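Local coordinates for muramoyltetrapeptide carboxypeptidase (Oxalobacter formigenes OXCC13, PDB 6UUK), which probably acts as a serine-type LD-carboxypeptidase of the S66 family, trimming the terminal residue from muropeptide tetrapeptides of the bacterial cell wall, at residues D101-M109 / R131-L141; D69-L77 / I174-L183. All blocks are in the same frame, centred on the assembly; numbering follows the deposited sequence.

How the interactions relate
Both contacts bring a helix of the N-terminal half against an irregular piece of chain, and both are largely buried, yet they share no element: their centres lie about 25 Å apart and their nearest atoms about 10 Å. In sequence, interaction 1 falls wholly between the two halves of interaction 2. Interaction 1 (101-109 with 131-141) has no hydrogen bond across it; methyl groups and a selenomethionine fill one end, while charges gather at the other, where the second subunit joins in. Interaction 2 (69-77 with 174-183) stays within its own chain, with an aliphatic and aromatic centre and the exposed R72 gripping the backbone carbonyl of T179.

Interaction 1 (D101-M109 / R131-L141); sequences DEERSRQIM and RLLHDLDFAKL
M109, a selenomethionine, and L136 begin the apolar half of this contact. M109 bends at both chi2 and chi3, which carries CE between two leucines: it lies 3.6 Å from L136 CD2 and equally 3.6 Å from L141 CD2, crossing each side chain at about a right angle. The same CD2 of L136 also meets S105 CB at 3.7 Å, and I108 CD1 approaches it from the next turn of the helix. F157 of helix 155-163 packs on both leucines.

S105 OG stands beside the backbone N (chi1 -50°), and in that position it lies by L132 CB and D135 CB. Its bond to D101 O, within the helix, is modelled very short and so is doubtful in detail.

The charged half lies at the start of the helix. D101 OD1 takes R104 NH2 at 2.7 Å, on the anti side and 27° out of the carboxylate plane, in a salt bridge within the helix. R131, extended from CG to NE, passes the same carboxylate with its CD 3.5 Å from D101 OD1. R131 NH2 is 4.0 Å from D101 OD1, a long salt bridge, with the carboxylate and guanidinium planes 89° apart. R104 NH1 also bonds A99 O, whereas R131 has its stronger partner in E256 of the second subunit, and D101 OD2 accepts from W299 of that subunit.

D101, R104 and R131 thus form a salt-bridge network at the subunit interface, beside a hydrophobic helix-to-loop junction in the LD-carboxypeptidase N-terminal domain.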
loop_
_atom_site.group_PDB
_atom_site.type_symbol
_atom_site.label_atom_id
_atom_site.label_comp_id
_atom_site.label_asym_id
_atom_site.label_seq_id
_atom_site.Cartn_x
_atom_site.Cartn_y
_atom_site.Cartn_z
ATOM N N ASP B 101 -11.907 18.445 -5.936
ATOM C CA ASP B 101 -10.478 18.399 -6.236
ATOM C C ASP B 101 -9.984 19.729 -6.795
ATOM O O ASP B 101 -8.890 20.187 -6.448
ATOM C CB ASP B 101 -10.186 17.266 -7.220
ATOM C CG ASP B 101 -10.723 15.931 -6.746
ATOM O OD1 ASP B 101 -10.822 15.729 -5.518
ATOM O OD2 ASP B 101 -11.045 15.082 -7.603
ATOM N N GLU B 102 -10.781 20.363 -7.656
ATOM C CA GLU B 102 -10.375 21.638 -8.235
ATOM C C GLU B 102 -10.434 22.762 -7.209
ATOM O O GLU B 102 -9.608 23.680 -7.251
ATOM C CB GLU B 102 -11.251 21.975 -9.443
ATOM C CG GLU B 102 -11.209 20.942 -10.565
ATOM C CD GLU B 102 -12.081 19.730 -10.284
ATOM O OE1 GLU B 102 -12.913 19.798 -9.354
ATOM O OE2 GLU B 102 -11.930 18.709 -10.988
ATOM N N GLU B 103 -11.395 22.709 -6.284
ATOM C CA GLU B 103 -11.483 23.746 -5.262
ATOM C C GLU B 103 -10.396 23.577 -4.210
ATOM O O GLU B 103 -9.785 24.562 -3.780
ATOM C CB GLU B 103 -12.868 23.737 -4.615
ATOM C CG GLU B 103 -13.055 24.790 -3.532
ATOM C CD GLU B 103 -12.924 26.209 -4.060
ATOM O OE1 GLU B 103 -13.229 26.437 -5.250
ATOM O OE2 GLU B 103 -12.515 27.097 -3.282
ATOM N N ARG B 104 -10.141 22.337 -3.780
ATOM C CA ARG B 104 -9.044 22.099 -2.847
ATOM C C ARG B 104 -7.705 22.476 -3.464
ATOM O O ARG B 104 -6.807 22.949 -2.759
ATOM C CB ARG B 104 -9.027 20.635 -2.400
ATOM C CG ARG B 104 -10.274 20.182 -1.667
ATOM C CD ARG B 104 -10.037 18.879 -0.914
ATOM N NE ARG B 104 -9.384 17.868 -1.740
ATOM C CZ ARG B 104 -10.025 17.038 -2.558
ATOM N NH1 ARG B 104 -11.344 17.102 -2.670
ATOM N NH2 ARG B 104 -9.346 16.147 -3.268
ATOM N N SER B 105 -7.552 22.279 -4.776
ATOM C CA SER B 105 -6.307 22.651 -5.437
ATOM C C SER B 105 -6.150 24.164 -5.503
ATOM O O SER B 105 -5.052 24.691 -5.284
ATOM C CB SER B 105 -6.259 22.047 -6.838
ATOM O OG SER B 105 -6.552 20.664 -6.807
ATOM N N ARG B 106 -7.236 24.880 -5.806
ATOM C CA ARG B 106 -7.171 26.333 -5.891
ATOM C C ARG B 106 -6.860 26.962 -4.539
ATOM O O ARG B 106 -6.175 27.990 -4.479
ATOM C CB ARG B 106 -8.486 26.883 -6.443
ATOM C CG ARG B 106 -8.460 28.372 -6.737
ATOM C CD ARG B 106 -9.867 28.944 -6.772
ATOM N NE ARG B 106 -10.564 28.720 -5.509
ATOM C CZ ARG B 106 -10.434 29.496 -4.438
ATOM N NH1 ARG B 106 -9.632 30.551 -4.475
ATOM N NH2 ARG B 106 -11.106 29.217 -3.329
ATOM N N GLN B 107 -7.347 26.364 -3.449
ATOM C CA GLN B 107 -7.076 26.902 -2.123
ATOM C C GLN B 107 -5.614 26.756 -1.723
ATOM O O GLN B 107 -5.144 27.500 -0.856
ATOM C CB GLN B 107 -7.971 26.221 -1.085
ATOM C CG GLN B 107 -9.456 26.497 -1.271
ATOM C CD GLN B 107 -10.325 25.686 -0.329
ATOM O OE1 GLN B 107 -9.824 25.003 0.565
ATOM N NE2 GLN B 107 -11.637 25.756 -0.528
ATOM N N ILE B 108 -4.885 25.818 -2.331
ATOM C CA ILE B 108 -3.464 25.680 -2.033
ATOM C C ILE B 108 -2.647 26.680 -2.841
ATOM O O ILE B 108 -1.648 27.222 -2.353
ATOM C CB ILE B 108 -3.002 24.232 -2.285
ATOM C CG1 ILE B 108 -3.915 23.246 -1.557
ATOM C CG2 ILE B 108 -1.567 24.043 -1.824
ATOM C CD1 ILE B 108 -3.546 21.795 -1.775
HETATM N N MSE B 109 -3.054 26.944 -4.079
HETATM C CA MSE B 109 -2.359 27.905 -4.926
HETATM C C MSE B 109 -2.586 29.332 -4.439
HETATM O O MSE B 109 -1.743 30.206 -4.637
HETATM C CB MSE B 109 -2.815 27.773 -6.381
HETATM C CG MSE B 109 -2.595 26.400 -6.998
HETATM SE SE MSE B 109 -0.740 25.802 -6.930
HETATM C CE MSE B 109 -0.861 24.646 -5.369
ATOM N N ARG B 131 -5.500 12.935 -5.081
ATOM C CA ARG B 131 -6.485 13.235 -6.116
ATOM C C ARG B 131 -6.172 14.503 -6.900
ATOM O O ARG B 131 -6.849 14.769 -7.898
ATOM C CB ARG B 131 -7.877 13.371 -5.499
ATOM C CG ARG B 131 -8.651 12.074 -5.372
ATOM C CD ARG B 131 -10.121 12.365 -5.110
ATOM N NE ARG B 131 -10.959 11.178 -5.251
ATOM C CZ ARG B 131 -12.285 11.210 -5.332
ATOM N NH1 ARG B 131 -12.972 10.084 -5.459
ATOM N NH2 ARG B 131 -12.924 12.371 -5.292
ATOM N N LEU B 132 -5.179 15.291 -6.483
ATOM C CA LEU B 132 -4.943 16.580 -7.120
ATOM C C LEU B 132 -3.458 16.871 -7.299
ATOM O O LEU B 132 -3.055 18.039 -7.337
ATOM C CB LEU B 132 -5.611 17.705 -6.323
ATOM C CG LEU B 132 -5.586 17.609 -4.794
ATOM C CD1 LEU B 132 -4.246 18.047 -4.219
ATOM C CD2 LEU B 132 -6.719 18.422 -4.191
ATOM N N LEU B 133 -2.629 15.832 -7.422
ATOM C CA LEU B 133 -1.205 16.055 -7.651
ATOM C C LEU B 133 -0.951 16.741 -8.988
ATOM O O LEU B 133 -0.006 17.528 -9.111
ATOM C CB LEU B 133 -0.444 14.731 -7.583
ATOM C CG LEU B 133 -0.260 14.118 -6.193
ATOM C CD1 LEU B 133 0.428 12.768 -6.295
ATOM C CD2 LEU B 133 0.531 15.059 -5.297
ATOM N N HIS B 134 -1.782 16.462 -9.993
ATOM C CA HIS B 134 -1.627 17.097 -11.295
ATOM C C HIS B 134 -2.282 18.470 -11.361
ATOM O O HIS B 134 -1.921 19.272 -12.229
ATOM C CB HIS B 134 -2.203 16.197 -12.390
ATOM C CG HIS B 134 -1.539 14.859 -12.481
ATOM N ND1 HIS B 134 -0.325 14.672 -13.105
ATOM C CD2 HIS B 134 -1.920 13.641 -12.028
ATOM C CE1 HIS B 134 0.014 13.397 -13.032
ATOM N NE2 HIS B 134 -0.937 12.749 -12.384
ATOM N N ASP B 135 -3.235 18.758 -10.470
ATOM C CA ASP B 135 -3.860 20.076 -10.460
ATOM C C ASP B 135 -2.933 21.131 -9.871
ATOM O O ASP B 135 -3.053 22.316 -10.204
ATOM C CB ASP B 135 -5.172 20.033 -9.678
ATOM C CG ASP B 135 -6.180 19.074 -10.278
ATOM O OD1 ASP B 135 -6.153 18.877 -11.511
ATOM O OD2 ASP B 135 -7.001 18.519 -9.518
ATOM N N LEU B 136 -2.012 20.726 -9.005
ATOM C CA LEU B 136 -1.092 21.649 -8.360
ATOM C C LEU B 136 0.131 21.891 -9.239
ATOM O O LEU B 136 0.425 21.132 -10.166
ATOM C CB LEU B 136 -0.653 21.108 -6.998
ATOM C CG LEU B 136 -1.755 20.573 -6.082
ATOM C CD1 LEU B 136 -1.162 20.001 -4.807
ATOM C CD2 LEU B 136 -2.780 21.646 -5.766
ATOM N N ASP B 137 0.846 22.969 -8.929
ATOM C CA ASP B 137 2.087 23.333 -9.608
ATOM C C ASP B 137 3.180 23.372 -8.542
ATOM O O ASP B 137 3.409 24.406 -7.910
ATOM C CB ASP B 137 1.950 24.672 -10.335
ATOM C CG ASP B 137 3.149 24.989 -11.209
ATOM O OD1 ASP B 137 4.036 24.121 -11.348
ATOM O OD2 ASP B 137 3.205 26.110 -11.757
ATOM N N PHE B 138 3.853 22.236 -8.345
ATOM C CA PHE B 138 4.874 22.149 -7.308
ATOM C C PHE B 138 6.115 22.963 -7.647
ATOM O O PHE B 138 6.874 23.317 -6.738
ATOM C CB PHE B 138 5.242 20.686 -7.059
ATOM C CG PHE B 138 4.115 19.876 -6.481
ATOM C CD1 PHE B 138 3.264 19.161 -7.308
ATOM C CD2 PHE B 138 3.901 19.841 -5.114
ATOM C CE1 PHE B 138 2.223 18.419 -6.779
ATOM C CE2 PHE B 138 2.861 19.102 -4.578
ATOM C CZ PHE B 138 2.023 18.389 -5.412
ATOM N N ALA B 139 6.343 23.265 -8.927
ATOM C CA ALA B 139 7.388 24.220 -9.274
ATOM C C ALA B 139 7.023 25.623 -8.807
ATOM O O ALA B 139 7.903 26.396 -8.415
ATOM C CB ALA B 139 7.639 24.206 -10.781
ATOM N N LYS B 140 5.732 25.963 -8.841
ATOM C CA LYS B 140 5.273 27.224 -8.272
ATOM C C LYS B 140 5.307 27.191 -6.750
ATOM O O LYS B 140 5.589 28.213 -6.113
ATOM C CB LYS B 140 3.858 27.529 -8.768
ATOM C CG LYS B 140 3.246 28.810 -8.221
ATOM C CD LYS B 140 3.580 30.006 -9.096
ATOM C CE LYS B 140 2.777 31.228 -8.681
ATOM N NZ LYS B 140 2.985 32.376 -9.607
ATOM N N LEU B 141 5.031 26.029 -6.152
ATOM C CA LEU B 141 5.028 25.920 -4.697
ATOM C C LEU B 141 6.440 25.971 -4.131
ATOM O O LEU B 141 6.667 26.552 -3.063
ATOM C CB LEU B 141 4.327 24.631 -4.272
ATOM C CG LEU B 141 2.819 24.579 -4.503
ATOM C CD1 LEU B 141 2.296 23.173 -4.269
ATOM C CD2 LEU B 141 2.121 25.573 -3.590
#

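Interaction 2 (D69-L77 / I174-L183); sequences DLQRAIGVL and IQSDFTRGDL
Segment 69-77, from helix 67-79, runs past the irregular chain 174-183 and comes nearest it at A73 and T179, whose CA atoms are 4.7 Å apart. Only about 174-177 is helical, and weakly bonded; the chain then turns so that the F178 carbonyl faces the helix. A73 CA lies 3.5 Å from F178 O in a CA-H...O contact.

R72 makes the hydrogen bonds between the two segments. Extended through chi2 and then bent at chi3 (62°), it brings NE and NH2 side-on to one acceptor, T179 O, at 2.7 Å and 2.5 Å. The oxygen lies in the guanidinium plane, but the two nitrogens reach it from opposite faces of the carbonyl plane. NH2 also has a weak salt bridge to D69 OD1 one turn back, which may help to fix the rotation of the guanidinium group.

Apolar groups fill the space beneath. A73 CB touches I174 CG2, F178 CB and T179 CG2, the last two at 3.6 Å each. L77 lays CD2 over one face of the F178 ring, 3.9 Å from its centroid and 24° off the normal, a CH-pi contact, while V76 CG1 meets the ring at its edge. V76 and L183 meet tip to tip, V76 CG2 4.0 Å from L183 CD1. L70 CD1 and L77 CD1 touch different branches of I174, CG2 and CD1 respectively.

L70, I74 and L77 also rest on strand 83-86, and I174 and F178 on I121 of strand 119-122. Helix 67-79 and the chain 174-183 thus lie side by side on the six-stranded mixed sheet, the helix against strand 83-86 and the chain against 119-122, while L188 of helix 185-196 packs on V76 and F178.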
loop_
_atom_site.group_PDB
_atom_site.type_symbol
_atom_site.label_atom_id
_atom_site.label_comp_id
_atom_site.label_asym_id
_atom_site.label_seq_id
_atom_site.Cartn_x
_atom_site.Cartn_y
_atom_site.Cartn_z
ATOM N N ASP B 69 -14.620 22.622 15.998
ATOM C CA ASP B 69 -13.252 22.277 16.368
ATOM C C ASP B 69 -12.246 23.226 15.726
ATOM O O ASP B 69 -11.244 23.590 16.351
ATOM C CB ASP B 69 -12.953 20.829 15.976
ATOM C CG ASP B 69 -13.842 19.835 16.697
ATOM O OD1 ASP B 69 -14.737 20.273 17.450
ATOM O OD2 ASP B 69 -13.645 18.616 16.513
ATOM N N LEU B 70 -12.502 23.642 14.483
ATOM C CA LEU B 70 -11.571 24.531 13.794
ATOM C C LEU B 70 -11.477 25.884 14.488
ATOM O O LEU B 70 -10.381 26.431 14.651
ATOM C CB LEU B 70 -11.993 24.705 12.335
ATOM C CG LEU B 70 -11.161 25.688 11.508
ATOM C CD1 LEU B 70 -9.701 25.261 11.464
ATOM C CD2 LEU B 70 -11.728 25.822 10.102
ATOM N N GLN B 71 -12.618 26.440 14.906
ATOM C CA GLN B 71 -12.606 27.735 15.578
ATOM C C GLN B 71 -11.859 27.674 16.903
ATOM O O GLN B 71 -11.240 28.663 17.312
ATOM C CB GLN B 71 -14.037 28.228 15.791
ATOM C CG GLN B 71 -14.755 28.601 14.504
ATOM C CD GLN B 71 -16.220 28.920 14.724
ATOM O OE1 GLN B 71 -16.872 28.330 15.586
ATOM N NE2 GLN B 71 -16.745 29.859 13.947
ATOM N N ARG B 72 -11.900 26.528 17.586
ATOM C CA ARG B 72 -11.110 26.367 18.801
ATOM C C ARG B 72 -9.629 26.228 18.476
ATOM O O ARG B 72 -8.772 26.712 19.226
ATOM C CB ARG B 72 -11.606 25.156 19.591
ATOM C CG ARG B 72 -10.809 24.861 20.854
ATOM C CD ARG B 72 -11.368 23.659 21.606
ATOM N NE ARG B 72 -11.307 22.429 20.821
ATOM C CZ ARG B 72 -12.340 21.903 20.170
ATOM N NH1 ARG B 72 -13.525 22.497 20.207
ATOM N NH2 ARG B 72 -12.188 20.779 19.481
ATOM N N ALA B 73 -9.306 25.576 17.355
ATOM C CA ALA B 73 -7.911 25.434 16.955
ATOM C C ALA B 73 -7.309 26.776 16.557
ATOM O O ALA B 73 -6.126 27.032 16.812
ATOM C CB ALA B 73 -7.794 24.434 15.807
ATOM N N ILE B 74 -8.106 27.642 15.928
ATOM C CA ILE B 74 -7.618 28.966 15.555
ATOM C C ILE B 74 -7.319 29.793 16.801
ATOM O O ILE B 74 -6.346 30.556 16.838
ATOM C CB ILE B 74 -8.632 29.667 14.633
ATOM C CG1 ILE B 74 -8.796 28.884 13.329
ATOM C CG2 ILE B 74 -8.202 31.097 14.342
ATOM C CD1 ILE B 74 -9.813 29.479 12.381
ATOM N N GLY B 75 -8.142 29.647 17.842
ATOM C CA GLY B 75 -7.888 30.360 19.082
ATOM C C GLY B 75 -6.590 29.952 19.748
ATOM O O GLY B 75 -5.937 30.771 20.400
ATOM N N VAL B 76 -6.197 28.685 19.599
ATOM C CA VAL B 76 -4.916 28.235 20.137
ATOM C C VAL B 76 -3.768 28.897 19.387
ATOM O O VAL B 76 -2.814 29.399 19.993
ATOM C CB VAL B 76 -4.819 26.701 20.081
ATOM C CG1 VAL B 76 -3.463 26.236 20.593
ATOM C CG2 VAL B 76 -5.943 26.068 20.886
ATOM N N LEU B 77 -3.844 28.909 18.054
ATOM C CA LEU B 77 -2.840 29.607 17.258
ATOM C C LEU B 77 -2.824 31.098 17.569
ATOM O O LEU B 77 -1.773 31.743 17.473
ATOM C CB LEU B 77 -3.099 29.372 15.770
ATOM C CG LEU B 77 -3.026 27.914 15.308
ATOM C CD1 LEU B 77 -3.691 27.737 13.952
ATOM C CD2 LEU B 77 -1.580 27.446 15.261
ATOM N N ILE B 174 -4.061 20.547 12.090
ATOM C CA ILE B 174 -5.198 21.084 12.830
ATOM C C ILE B 174 -6.060 19.955 13.380
ATOM O O ILE B 174 -6.734 20.121 14.404
ATOM C CB ILE B 174 -6.005 22.042 11.931
ATOM C CG1 ILE B 174 -5.127 23.207 11.471
ATOM C CG2 ILE B 174 -7.231 22.577 12.654
ATOM C CD1 ILE B 174 -4.691 24.120 12.597
ATOM N N GLN B 175 -6.025 18.785 12.737
ATOM C CA GLN B 175 -6.906 17.661 13.042
ATOM C C GLN B 175 -6.986 17.334 14.530
ATOM O O GLN B 175 -8.035 17.524 15.153
ATOM C CB GLN B 175 -6.455 16.420 12.268
ATOM N N SER B 176 -5.890 16.838 15.110
ATOM C CA SER B 176 -5.898 16.403 16.501
ATOM C C SER B 176 -4.767 17.008 17.325
ATOM O O SER B 176 -4.498 16.524 18.430
ATOM C CB SER B 176 -5.833 14.873 16.584
ATOM O OG SER B 176 -6.943 14.280 15.932
ATOM N N ASP B 177 -4.099 18.047 16.826
ATOM C CA ASP B 177 -3.018 18.694 17.558
ATOM C C ASP B 177 -3.375 20.077 18.077
ATOM O O ASP B 177 -2.785 20.521 19.063
ATOM C CB ASP B 177 -1.766 18.796 16.679
ATOM C CG ASP B 177 -1.185 17.439 16.337
ATOM O OD1 ASP B 177 -0.848 16.683 17.272
ATOM O OD2 ASP B 177 -1.079 17.121 15.134
ATOM N N PHE B 178 -4.323 20.766 17.440
ATOM C CA PHE B 178 -4.811 22.048 17.925
ATOM C C PHE B 178 -6.283 22.039 18.307
ATOM O O PHE B 178 -6.716 22.941 19.033
ATOM C CB PHE B 178 -4.580 23.148 16.877
ATOM C CG PHE B 178 -3.131 23.446 16.618
ATOM C CD1 PHE B 178 -2.406 24.238 17.494
ATOM C CD2 PHE B 178 -2.494 22.940 15.497
ATOM C CE1 PHE B 178 -1.071 24.515 17.260
ATOM C CE2 PHE B 178 -1.161 23.215 15.256
ATOM C CZ PHE B 178 -0.449 24.003 16.139
ATOM N N THR B 179 -7.059 21.057 17.846
ATOM C CA THR B 179 -8.468 20.956 18.204
ATOM C C THR B 179 -8.703 20.206 19.506
ATOM O O THR B 179 -9.763 20.378 20.119
ATOM C CB THR B 179 -9.256 20.259 17.089
ATOM O OG1 THR B 179 -8.637 19.006 16.775
ATOM C CG2 THR B 179 -9.305 21.126 15.841
ATOM N N ARG B 180 -7.753 19.385 19.939
ATOM C CA ARG B 180 -7.949 18.592 21.143
ATOM C C ARG B 180 -7.895 19.467 22.391
ATOM O O ARG B 180 -7.164 20.458 22.455
ATOM C CB ARG B 180 -6.893 17.492 21.236
ATOM C CG ARG B 180 -5.460 17.998 21.183
ATOM C CD ARG B 180 -4.507 16.970 21.765
ATOM N NE ARG B 180 -4.665 15.659 21.144
ATOM C CZ ARG B 180 -4.298 14.516 21.712
ATOM N NH1 ARG B 180 -3.760 14.520 22.924
ATOM N NH2 ARG B 180 -4.477 13.368 21.074
ATOM N N GLY B 181 -8.695 19.091 23.392
ATOM C CA GLY B 181 -8.641 19.761 24.678
ATOM C C GLY B 181 -7.457 19.374 25.534
ATOM O O GLY B 181 -7.042 20.160 26.391
ATOM N N ASP B 182 -6.905 18.181 25.320
ATOM C CA ASP B 182 -5.715 17.728 26.039
ATOM C C ASP B 182 -4.456 18.095 25.249
ATOM O O ASP B 182 -3.695 17.242 24.790
ATOM C CB ASP B 182 -5.800 16.228 26.302
ATOM C CG ASP B 182 -4.851 15.764 27.395
ATOM O OD1 ASP B 182 -3.628 15.967 27.261
ATOM O OD2 ASP B 182 -5.336 15.196 28.396
ATOM N N LEU B 183 -4.257 19.405 25.095
ATOM C CA LEU B 183 -3.160 19.913 24.282
ATOM C C LEU B 183 -1.814 19.440 24.818
ATOM O O LEU B 183 -1.610 19.329 26.030
ATOM C CB LEU B 183 -3.200 21.441 24.238
ATOM C CG LEU B 183 -4.327 22.071 23.418
ATOM C CD1 LEU B 183 -4.327 23.582 23.576
ATOM C CD2 LEU B 183 -4.195 21.686 21.954
#